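Local structure of Mgp-operon protein 3 (Mycoplasma pneumoniae, 6RJ1) at residues 832-843 with 909-919; 732-740 with 772-780. The protein probably acts as a surface adhesin, the P40/P90 polypeptide, that helps the bacterium attach to host cells, with sugar recognition a likely part of that role. All coordinates share one frame; numbering follows the deposited sequence.

Interaction 1 (832-843 with 909-919); sequences ISFSYTPFGSAE and LSQAPAALAVQ
From S835 facing A914 to F839 facing A917, strand 834-838 and strand 914-919 run in roughly the same direction, their axes 29° apart and 6.3 Å at the closest. They join through side chains, while the backbone of each strand pairs with its own sheet. T837 gives the first cross-bond. Its OG1 donates to A915 O over 3.1 Å, approaching in the plane of that carbonyl. The torsion that sets OG1 anti to its own carbonyl carbon (chi1 -47°) turns the hydroxyl to the neighbouring strand and leaves CG2 beside the same A915 O. E843 makes the second bond. Its side chain bends at chi2, and OE2 takes the backbone N-H of Q919 at 2.8 Å. The N-H comes on the syn side of the carboxylate, tilted 33° out of its plane. Between these two bonds, A917 CB sits at the edge of the F839 ring, 4.2 Å from CD2. At the N-terminal end I832 CG2 packs on L909 O and its CD1 lies 4.0 Å from L909 CB, while I832 CA meets A912 CB. N813 ND2 bonds to both I832 O and P913 O. Both direct bonds thus run from a side chain of 832-843 to the backbone of 909-919, one to a carbonyl and one to an N-H. E843 OE1 also takes a weak bond from G840 N, so one carboxylate links the turn at 840-843 to the strand end.

Interaction 2 (732-740 with 772-780); sequences YLPVPYYYS and ANSLLNFGT
S740 and S774 meet hydroxyl to hydroxyl, and N777 reaches across to L733, so two polar links join the segments. In the first, S774 OG donates to S740 OG over 2.7 Å. S740 OG passes its own hydrogen to a water. That water donates in turn to P736 O and S774 O, which ties the 3-10 turn at 737-739 to the facing loop. In the second, N777 ND2 donates to L733 O at 2.7 Å, with an N-H...O angle of 160°. The acceptor lies in the amide plane of N777, but the donor stands well above the carbonyl plane of L733. The other end of the amide is held too: N777 OD1 accepts from F778 N and from R806 N. These bonds fix the amide's rotation.

Van der Waals packing lies between the two links. The V735 methyls rest on backbone carbonyls and on N777 CA and CB. With chi1 at -85°, CG1 stands anti to V735's own carbonyl carbon and comes 3.4 Å from L776 O. CG2, between the backbone N and that carbon, turns to the carbonyls of S774 and L775. V735 also touches L673 of helix 666-673.

Bonds within 772-780 shape the surface that V735 meets. N773 OD1 accepts from L775 N and from L776 N, the latter at 2.8 Å. This is an Asx turn extended to an Asx motif, and it folds the chain just ahead of strand 779-786. The arrangement is a buried packing of loops where the chain leaves one sheet and enters the next, consistent with a passage between blades of a beta-propeller.

Overall arrangement
Interaction 2 comes first along the chain and is closed before interaction 1 opens. Their centres are 16 Å apart. Both reach the antiparallel sheet that contains strands 779-786 and 834-838. Interaction 2 lies where the chain enters that sheet, after strand 723-732 of the preceding one. Interaction 1 joins its strand 834-838 to strand 914-920 of the following sheet. The two also touch directly: L733 packs on F834 and Y836, and F839 CE1 lies 3.6 Å from Y739 OH. Together they join the sheet of 779-786 and 834-838 to the parts of the chain before and after it. Such links between successive sheets are consistent with a beta-propeller arrangement.

Interaction 1 (832-843 with 909-919)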
loop_
_atom_site.group_PDB
_atom_site.type_symbol
_atom_site.label_atom_id
_atom_site.label_comp_id
_atom_site.label_asym_id
_atom_site.label_seq_id
_atom_site.Cartn_x
_atom_site.Cartn_y
_atom_site.Cartn_z
ATOM N N ILE A 832 0.880 -8.839 20.786
ATOM C CA ILE A 832 1.278 -7.638 21.514
ATOM C C ILE A 832 2.202 -6.732 20.649
ATOM O O ILE A 832 2.512 -5.616 21.067
ATOM C CB ILE A 832 1.835 -7.949 22.932
ATOM C CG1 ILE A 832 3.020 -8.948 22.911
ATOM C CG2 ILE A 832 0.698 -8.421 23.866
ATOM C CD1 ILE A 832 3.825 -9.050 24.263
ATOM N N SER A 833 2.569 -7.195 19.419
ATOM C CA SER A 833 3.406 -6.488 18.441
ATOM C C SER A 833 2.599 -5.476 17.616
ATOM O O SER A 833 3.175 -4.584 16.994
ATOM C CB SER A 833 4.085 -7.485 17.505
ATOM O OG SER A 833 3.138 -8.185 16.716
ATOM N N PHE A 834 1.268 -5.642 17.585
ATOM C CA PHE A 834 0.358 -4.768 16.844
ATOM C C PHE A 834 -0.718 -4.192 17.761
ATOM O O PHE A 834 -1.292 -4.915 18.580
ATOM C CB PHE A 834 -0.294 -5.538 15.684
ATOM C CG PHE A 834 -1.253 -4.749 14.824
ATOM C CD1 PHE A 834 -2.604 -4.680 15.141
ATOM C CD2 PHE A 834 -0.815 -4.108 13.673
ATOM C CE1 PHE A 834 -3.493 -3.956 14.342
ATOM C CE2 PHE A 834 -1.709 -3.405 12.865
ATOM C CZ PHE A 834 -3.040 -3.338 13.201
ATOM N N SER A 835 -1.011 -2.895 17.576
ATOM C CA SER A 835 -2.046 -2.158 18.300
ATOM C C SER A 835 -2.676 -1.095 17.389
ATOM O O SER A 835 -1.957 -0.368 16.699
ATOM C CB SER A 835 -1.477 -1.517 19.561
ATOM O OG SER A 835 -1.853 -0.152 19.676
ATOM N N TYR A 836 -4.012 -1.009 17.394
ATOM C CA TYR A 836 -4.756 -0.009 16.639
ATOM C C TYR A 836 -5.678 0.728 17.607
ATOM O O TYR A 836 -6.497 0.097 18.284
ATOM C CB TYR A 836 -5.519 -0.639 15.457
ATOM C CG TYR A 836 -6.575 0.264 14.855
ATOM C CD1 TYR A 836 -6.236 1.248 13.929
ATOM C CD2 TYR A 836 -7.913 0.155 15.230
ATOM C CE1 TYR A 836 -7.203 2.090 13.383
ATOM C CE2 TYR A 836 -8.882 1.005 14.708
ATOM C CZ TYR A 836 -8.526 1.963 13.776
ATOM O OH TYR A 836 -9.491 2.794 13.265
ATOM N N THR A 837 -5.515 2.053 17.708
ATOM C CA THR A 837 -6.345 2.886 18.576
ATOM C C THR A 837 -7.103 3.874 17.688
ATOM O O THR A 837 -6.464 4.662 16.984
ATOM C CB THR A 837 -5.503 3.566 19.656
ATOM O OG1 THR A 837 -4.633 2.599 20.244
ATOM C CG2 THR A 837 -6.356 4.233 20.734
ATOM N N PRO A 838 -8.453 3.827 17.667
ATOM C CA PRO A 838 -9.202 4.758 16.808
ATOM C C PRO A 838 -9.071 6.202 17.265
ATOM O O PRO A 838 -9.143 6.469 18.466
ATOM C CB PRO A 838 -10.657 4.274 16.936
ATOM C CG PRO A 838 -10.589 2.932 17.577
ATOM C CD PRO A 838 -9.369 2.956 18.428
ATOM N N PHE A 839 -8.861 7.133 16.322
ATOM C CA PHE A 839 -8.768 8.539 16.702
ATOM C C PHE A 839 -10.152 9.231 16.645
ATOM O O PHE A 839 -11.102 8.682 16.084
ATOM C CB PHE A 839 -7.664 9.296 15.934
ATOM C CG PHE A 839 -7.550 9.213 14.429
ATOM C CD1 PHE A 839 -8.667 9.375 13.615
ATOM C CD2 PHE A 839 -6.298 9.123 13.815
ATOM C CE1 PHE A 839 -8.544 9.348 12.217
ATOM C CE2 PHE A 839 -6.178 9.087 12.420
ATOM C CZ PHE A 839 -7.299 9.208 11.631
ATOM N N GLY A 840 -10.258 10.392 17.283
ATOM C CA GLY A 840 -11.493 11.166 17.365
ATOM C C GLY A 840 -11.950 11.803 16.070
ATOM O O GLY A 840 -11.275 11.704 15.040
ATOM N N SER A 841 -13.110 12.474 16.130
ATOM C CA SER A 841 -13.741 13.168 15.007
ATOM C C SER A 841 -12.863 14.298 14.444
ATOM O O SER A 841 -12.844 14.505 13.229
ATOM C CB SER A 841 -15.097 13.721 15.435
ATOM O OG SER A 841 -15.937 13.930 14.313
ATOM N N ALA A 842 -12.131 15.004 15.331
ATOM C CA ALA A 842 -11.240 16.110 14.984
ATOM C C ALA A 842 -10.071 15.678 14.098
ATOM O O ALA A 842 -9.639 16.448 13.230
ATOM C CB ALA A 842 -10.719 16.771 16.250
ATOM N N GLU A 843 -9.557 14.458 14.328
ATOM C CA GLU A 843 -8.436 13.884 13.573
ATOM C C GLU A 843 -8.911 13.106 12.356
ATOM O O GLU A 843 -8.130 12.900 11.433
ATOM C CB GLU A 843 -7.477 13.057 14.455
ATOM C CG GLU A 843 -8.057 12.556 15.771
ATOM C CD GLU A 843 -8.108 13.494 16.963
ATOM O OE1 GLU A 843 -8.799 13.145 17.947
ATOM O OE2 GLU A 843 -7.465 14.569 16.923
ATOM N N LEU A 909 3.833 -9.587 28.706
ATOM C CA LEU A 909 2.806 -8.556 28.652
ATOM C C LEU A 909 1.520 -9.149 28.098
ATOM O O LEU A 909 1.551 -9.826 27.071
ATOM C CB LEU A 909 3.282 -7.346 27.831
ATOM C CG LEU A 909 2.928 -5.959 28.379
ATOM C CD1 LEU A 909 3.646 -5.665 29.698
ATOM C CD2 LEU A 909 3.290 -4.890 27.384
ATOM N N SER A 910 0.400 -8.940 28.812
ATOM C CA SER A 910 -0.923 -9.456 28.439
ATOM C C SER A 910 -1.597 -8.589 27.383
ATOM O O SER A 910 -2.235 -9.124 26.474
ATOM C CB SER A 910 -1.817 -9.598 29.668
ATOM O OG SER A 910 -1.933 -8.376 30.379
ATOM N N GLN A 911 -1.451 -7.258 27.501
ATOM C CA GLN A 911 -2.015 -6.273 26.575
ATOM C C GLN A 911 -0.928 -5.670 25.684
ATOM O O GLN A 911 0.209 -5.501 26.128
ATOM C CB GLN A 911 -2.734 -5.161 27.360
ATOM C CG GLN A 911 -4.244 -5.146 27.162
ATOM C CD GLN A 911 -4.651 -4.230 26.034
ATOM O OE1 GLN A 911 -4.964 -3.051 26.244
ATOM N NE2 GLN A 911 -4.654 -4.749 24.809
ATOM N N ALA A 912 -1.281 -5.337 24.435
ATOM C CA ALA A 912 -0.361 -4.724 23.476
ATOM C C ALA A 912 -0.159 -3.247 23.818
ATOM O O ALA A 912 -1.169 -2.545 23.933
ATOM C CB ALA A 912 -0.920 -4.845 22.067
ATOM N N PRO A 913 1.098 -2.740 23.988
ATOM C CA PRO A 913 1.274 -1.298 24.265
ATOM C C PRO A 913 0.737 -0.481 23.089
ATOM O O PRO A 913 1.047 -0.777 21.930
ATOM C CB PRO A 913 2.790 -1.135 24.441
ATOM C CG PRO A 913 3.323 -2.503 24.607
ATOM C CD PRO A 913 2.401 -3.423 23.882
ATOM N N ALA A 914 -0.149 0.475 23.391
ATOM C CA ALA A 914 -0.833 1.281 22.385
ATOM C C ALA A 914 -0.304 2.708 22.224
ATOM O O ALA A 914 0.551 3.158 22.986
ATOM C CB ALA A 914 -2.328 1.296 22.675
ATOM N N ALA A 915 -0.814 3.398 21.199
ATOM C CA ALA A 915 -0.501 4.779 20.859
ATOM C C ALA A 915 -1.775 5.629 20.943
ATOM O O ALA A 915 -2.878 5.089 20.996
ATOM C CB ALA A 915 0.089 4.846 19.460
ATOM N N LEU A 916 -1.620 6.956 20.974
ATOM C CA LEU A 916 -2.736 7.892 21.056
ATOM C C LEU A 916 -2.465 9.065 20.131
ATOM O O LEU A 916 -1.465 9.754 20.306
ATOM C CB LEU A 916 -2.921 8.358 22.514
ATOM C CG LEU A 916 -4.233 9.062 22.848
ATOM C CD1 LEU A 916 -5.357 8.066 23.090
ATOM C CD2 LEU A 916 -4.069 9.936 24.055
ATOM N N ALA A 917 -3.330 9.257 19.123
ATOM C CA ALA A 917 -3.211 10.331 18.138
ATOM C C ALA A 917 -4.221 11.427 18.403
ATOM O O ALA A 917 -5.414 11.140 18.546
ATOM C CB ALA A 917 -3.399 9.785 16.738
ATOM N N VAL A 918 -3.748 12.680 18.478
ATOM C CA VAL A 918 -4.587 13.855 18.735
ATOM C C VAL A 918 -4.117 15.085 17.959
ATOM O O VAL A 918 -2.914 15.304 17.820
ATOM C CB VAL A 918 -4.746 14.201 20.252
ATOM C CG1 VAL A 918 -5.798 13.340 20.929
ATOM C CG2 VAL A 918 -3.417 14.147 21.005
ATOM N N GLN A 919 -5.080 15.907 17.499
ATOM C CA GLN A 919 -4.839 17.193 16.845
ATOM C C GLN A 919 -4.344 18.077 17.995
ATOM O O GLN A 919 -5.081 18.317 18.952
ATOM C CB GLN A 919 -6.143 17.727 16.237
ATOM C CG GLN A 919 -6.164 17.648 14.727
ATOM C CD GLN A 919 -6.317 19.007 14.083
ATOM O OE1 GLN A 919 -7.255 19.236 13.304
ATOM N NE2 GLN A 919 -5.398 19.941 14.382
#

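Interaction 2 (732-740 with 772-780)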
loop_
_atom_site.group_PDB
_atom_site.type_symbol
_atom_site.label_atom_id
_atom_site.label_comp_id
_atom_site.label_asym_id
_atom_site.label_seq_id
_atom_site.Cartn_x
_atom_site.Cartn_y
_atom_site.Cartn_z
ATOM N N TYR A 732 -5.096 -7.967 10.061
ATOM C CA TYR A 732 -6.319 -7.502 9.437
ATOM C C TYR A 732 -6.654 -6.135 10.019
ATOM O O TYR A 732 -6.829 -5.984 11.233
ATOM C CB TYR A 732 -7.435 -8.534 9.658
ATOM C CG TYR A 732 -8.824 -8.109 9.242
ATOM C CD1 TYR A 732 -9.108 -7.775 7.919
ATOM C CD2 TYR A 732 -9.878 -8.130 10.151
ATOM C CE1 TYR A 732 -10.402 -7.425 7.525
ATOM C CE2 TYR A 732 -11.170 -7.795 9.767
ATOM C CZ TYR A 732 -11.430 -7.450 8.455
ATOM O OH TYR A 732 -12.718 -7.141 8.111
ATOM N N LEU A 733 -6.671 -5.132 9.145
ATOM C CA LEU A 733 -6.922 -3.750 9.520
ATOM C C LEU A 733 -7.965 -3.119 8.570
ATOM O O LEU A 733 -7.597 -2.452 7.604
ATOM C CB LEU A 733 -5.574 -2.991 9.514
ATOM C CG LEU A 733 -5.507 -1.619 10.154
ATOM C CD1 LEU A 733 -5.970 -1.650 11.595
ATOM C CD2 LEU A 733 -4.094 -1.079 10.079
ATOM N N PRO A 734 -9.271 -3.359 8.820
ATOM C CA PRO A 734 -10.302 -2.802 7.933
ATOM C C PRO A 734 -10.552 -1.314 8.151
ATOM O O PRO A 734 -10.147 -0.793 9.183
ATOM C CB PRO A 734 -11.540 -3.622 8.307
ATOM C CG PRO A 734 -11.342 -3.947 9.730
ATOM C CD PRO A 734 -9.876 -4.159 9.907
ATOM N N VAL A 735 -11.255 -0.636 7.210
ATOM C CA VAL A 735 -11.644 0.773 7.392
ATOM C C VAL A 735 -12.730 0.852 8.474
ATOM O O VAL A 735 -13.512 -0.099 8.604
ATOM C CB VAL A 735 -12.150 1.495 6.113
ATOM C CG1 VAL A 735 -11.004 2.060 5.304
ATOM C CG2 VAL A 735 -13.073 0.629 5.266
ATOM N N PRO A 736 -12.854 1.967 9.229
ATOM C CA PRO A 736 -13.951 2.055 10.195
ATOM C C PRO A 736 -15.287 1.972 9.461
ATOM O O PRO A 736 -15.473 2.636 8.443
ATOM C CB PRO A 736 -13.750 3.436 10.826
ATOM C CG PRO A 736 -12.355 3.781 10.559
ATOM C CD PRO A 736 -12.059 3.209 9.224
ATOM N N TYR A 737 -16.184 1.105 9.938
ATOM C CA TYR A 737 -17.517 0.937 9.356
ATOM C C TYR A 737 -18.305 2.234 9.466
ATOM O O TYR A 737 -19.114 2.534 8.592
ATOM C CB TYR A 737 -18.281 -0.215 10.037
ATOM C CG TYR A 737 -18.341 -0.121 11.546
ATOM C CD1 TYR A 737 -19.362 0.586 12.184
ATOM C CD2 TYR A 737 -17.386 -0.747 12.343
ATOM C CE1 TYR A 737 -19.410 0.698 13.571
ATOM C CE2 TYR A 737 -17.431 -0.650 13.734
ATOM C CZ TYR A 737 -18.446 0.071 14.343
ATOM O OH TYR A 737 -18.497 0.171 15.712
ATOM N N TYR A 738 -18.032 3.016 10.529
ATOM C CA TYR A 738 -18.700 4.284 10.824
ATOM C C TYR A 738 -18.251 5.422 9.887
ATOM O O TYR A 738 -18.755 6.538 10.007
ATOM C CB TYR A 738 -18.582 4.662 12.319
ATOM C CG TYR A 738 -17.172 4.697 12.869
ATOM C CD1 TYR A 738 -16.377 5.833 12.737
ATOM C CD2 TYR A 738 -16.650 3.614 13.572
ATOM C CE1 TYR A 738 -15.088 5.879 13.259
ATOM C CE2 TYR A 738 -15.360 3.652 14.102
ATOM C CZ TYR A 738 -14.589 4.792 13.956
ATOM O OH TYR A 738 -13.308 4.829 14.452
ATOM N N TYR A 739 -17.350 5.125 8.930
ATOM C CA TYR A 739 -16.914 6.067 7.901
ATOM C C TYR A 739 -17.940 6.036 6.770
ATOM O O TYR A 739 -17.918 6.885 5.879
ATOM C CB TYR A 739 -15.506 5.702 7.383
ATOM C CG TYR A 739 -14.375 6.407 8.100
ATOM C CD1 TYR A 739 -14.529 6.869 9.405
ATOM C CD2 TYR A 739 -13.147 6.601 7.481
ATOM C CE1 TYR A 739 -13.496 7.520 10.069
ATOM C CE2 TYR A 739 -12.104 7.257 8.137
ATOM C CZ TYR A 739 -12.285 7.713 9.433
ATOM O OH TYR A 739 -11.278 8.365 10.095
ATOM N N SER A 740 -18.841 5.041 6.821
ATOM C CA SER A 740 -19.936 4.833 5.883
ATOM C C SER A 740 -21.239 5.234 6.556
ATOM O O SER A 740 -21.481 4.870 7.712
ATOM C CB SER A 740 -20.003 3.375 5.440
ATOM O OG SER A 740 -18.914 3.042 4.599
ATOM N N ALA A 772 -13.010 10.018 -1.278
ATOM C CA ALA A 772 -14.419 9.956 -1.681
ATOM C C ALA A 772 -15.013 8.578 -1.368
ATOM O O ALA A 772 -16.236 8.449 -1.284
ATOM C CB ALA A 772 -14.561 10.266 -3.160
ATOM N N ASN A 773 -14.149 7.552 -1.202
ATOM C CA ASN A 773 -14.551 6.189 -0.859
ATOM C C ASN A 773 -14.441 5.959 0.655
ATOM O O ASN A 773 -13.651 6.628 1.323
ATOM C CB ASN A 773 -13.708 5.160 -1.634
ATOM C CG ASN A 773 -12.415 4.777 -0.956
ATOM O OD1 ASN A 773 -12.362 3.835 -0.163
ATOM N ND2 ASN A 773 -11.347 5.504 -1.240
ATOM N N SER A 774 -15.210 4.985 1.177
ATOM C CA SER A 774 -15.215 4.571 2.590
ATOM C C SER A 774 -15.024 3.054 2.646
ATOM O O SER A 774 -15.514 2.390 3.563
ATOM C CB SER A 774 -16.541 4.960 3.246
ATOM O OG SER A 774 -17.618 4.312 2.591
ATOM N N LEU A 775 -14.303 2.520 1.645
ATOM C CA LEU A 775 -14.104 1.103 1.410
ATOM C C LEU A 775 -12.665 0.647 1.578
ATOM O O LEU A 775 -12.432 -0.453 2.089
ATOM C CB LEU A 775 -14.554 0.827 -0.043
ATOM C CG LEU A 775 -15.315 -0.454 -0.446
ATOM C CD1 LEU A 775 -14.605 -1.166 -1.564
ATOM C CD2 LEU A 775 -15.615 -1.379 0.709
ATOM N N LEU A 776 -11.707 1.453 1.094
ATOM C CA LEU A 776 -10.296 1.085 1.076
ATOM C C LEU A 776 -9.493 1.723 2.170
ATOM O O LEU A 776 -9.595 2.933 2.390
ATOM C CB LEU A 776 -9.663 1.395 -0.298
ATOM C CG LEU A 776 -10.482 1.033 -1.534
ATOM C CD1 LEU A 776 -9.929 1.692 -2.759
ATOM C CD2 LEU A 776 -10.598 -0.475 -1.718
ATOM N N ASN A 777 -8.680 0.910 2.854
ATOM C CA ASN A 777 -7.810 1.412 3.903
ATOM C C ASN A 777 -6.518 1.966 3.311
ATOM O O ASN A 777 -6.124 1.596 2.207
ATOM C CB ASN A 777 -7.561 0.380 4.999
ATOM C CG ASN A 777 -7.330 1.008 6.354
ATOM O OD1 ASN A 777 -7.159 2.219 6.502
ATOM N ND2 ASN A 777 -7.314 0.200 7.385
ATOM N N PHE A 778 -5.894 2.893 4.026
ATOM C CA PHE A 778 -4.674 3.560 3.596
ATOM C C PHE A 778 -3.779 3.762 4.814
ATOM O O PHE A 778 -4.274 4.044 5.894
ATOM C CB PHE A 778 -5.059 4.889 2.918
ATOM C CG PHE A 778 -3.982 5.932 2.764
ATOM C CD1 PHE A 778 -3.121 5.909 1.676
ATOM C CD2 PHE A 778 -3.876 6.979 3.665
ATOM C CE1 PHE A 778 -2.150 6.894 1.513
ATOM C CE2 PHE A 778 -2.900 7.962 3.499
ATOM C CZ PHE A 778 -2.044 7.911 2.423
ATOM N N GLY A 779 -2.483 3.594 4.624
ATOM C CA GLY A 779 -1.492 3.741 5.681
ATOM C C GLY A 779 -0.367 4.653 5.262
ATOM O O GLY A 779 0.139 4.535 4.149
ATOM N N THR A 780 0.028 5.570 6.152
ATOM C CA THR A 780 1.060 6.567 5.880
ATOM C C THR A 780 1.857 6.950 7.133
ATOM O O THR A 780 1.373 6.797 8.257
ATOM C CB THR A 780 0.401 7.816 5.208
ATOM O OG1 THR A 780 1.401 8.704 4.708
ATOM C CG2 THR A 780 -0.537 8.578 6.147
HETATM O O HOH W 1 -16.654 2.609 6.022
#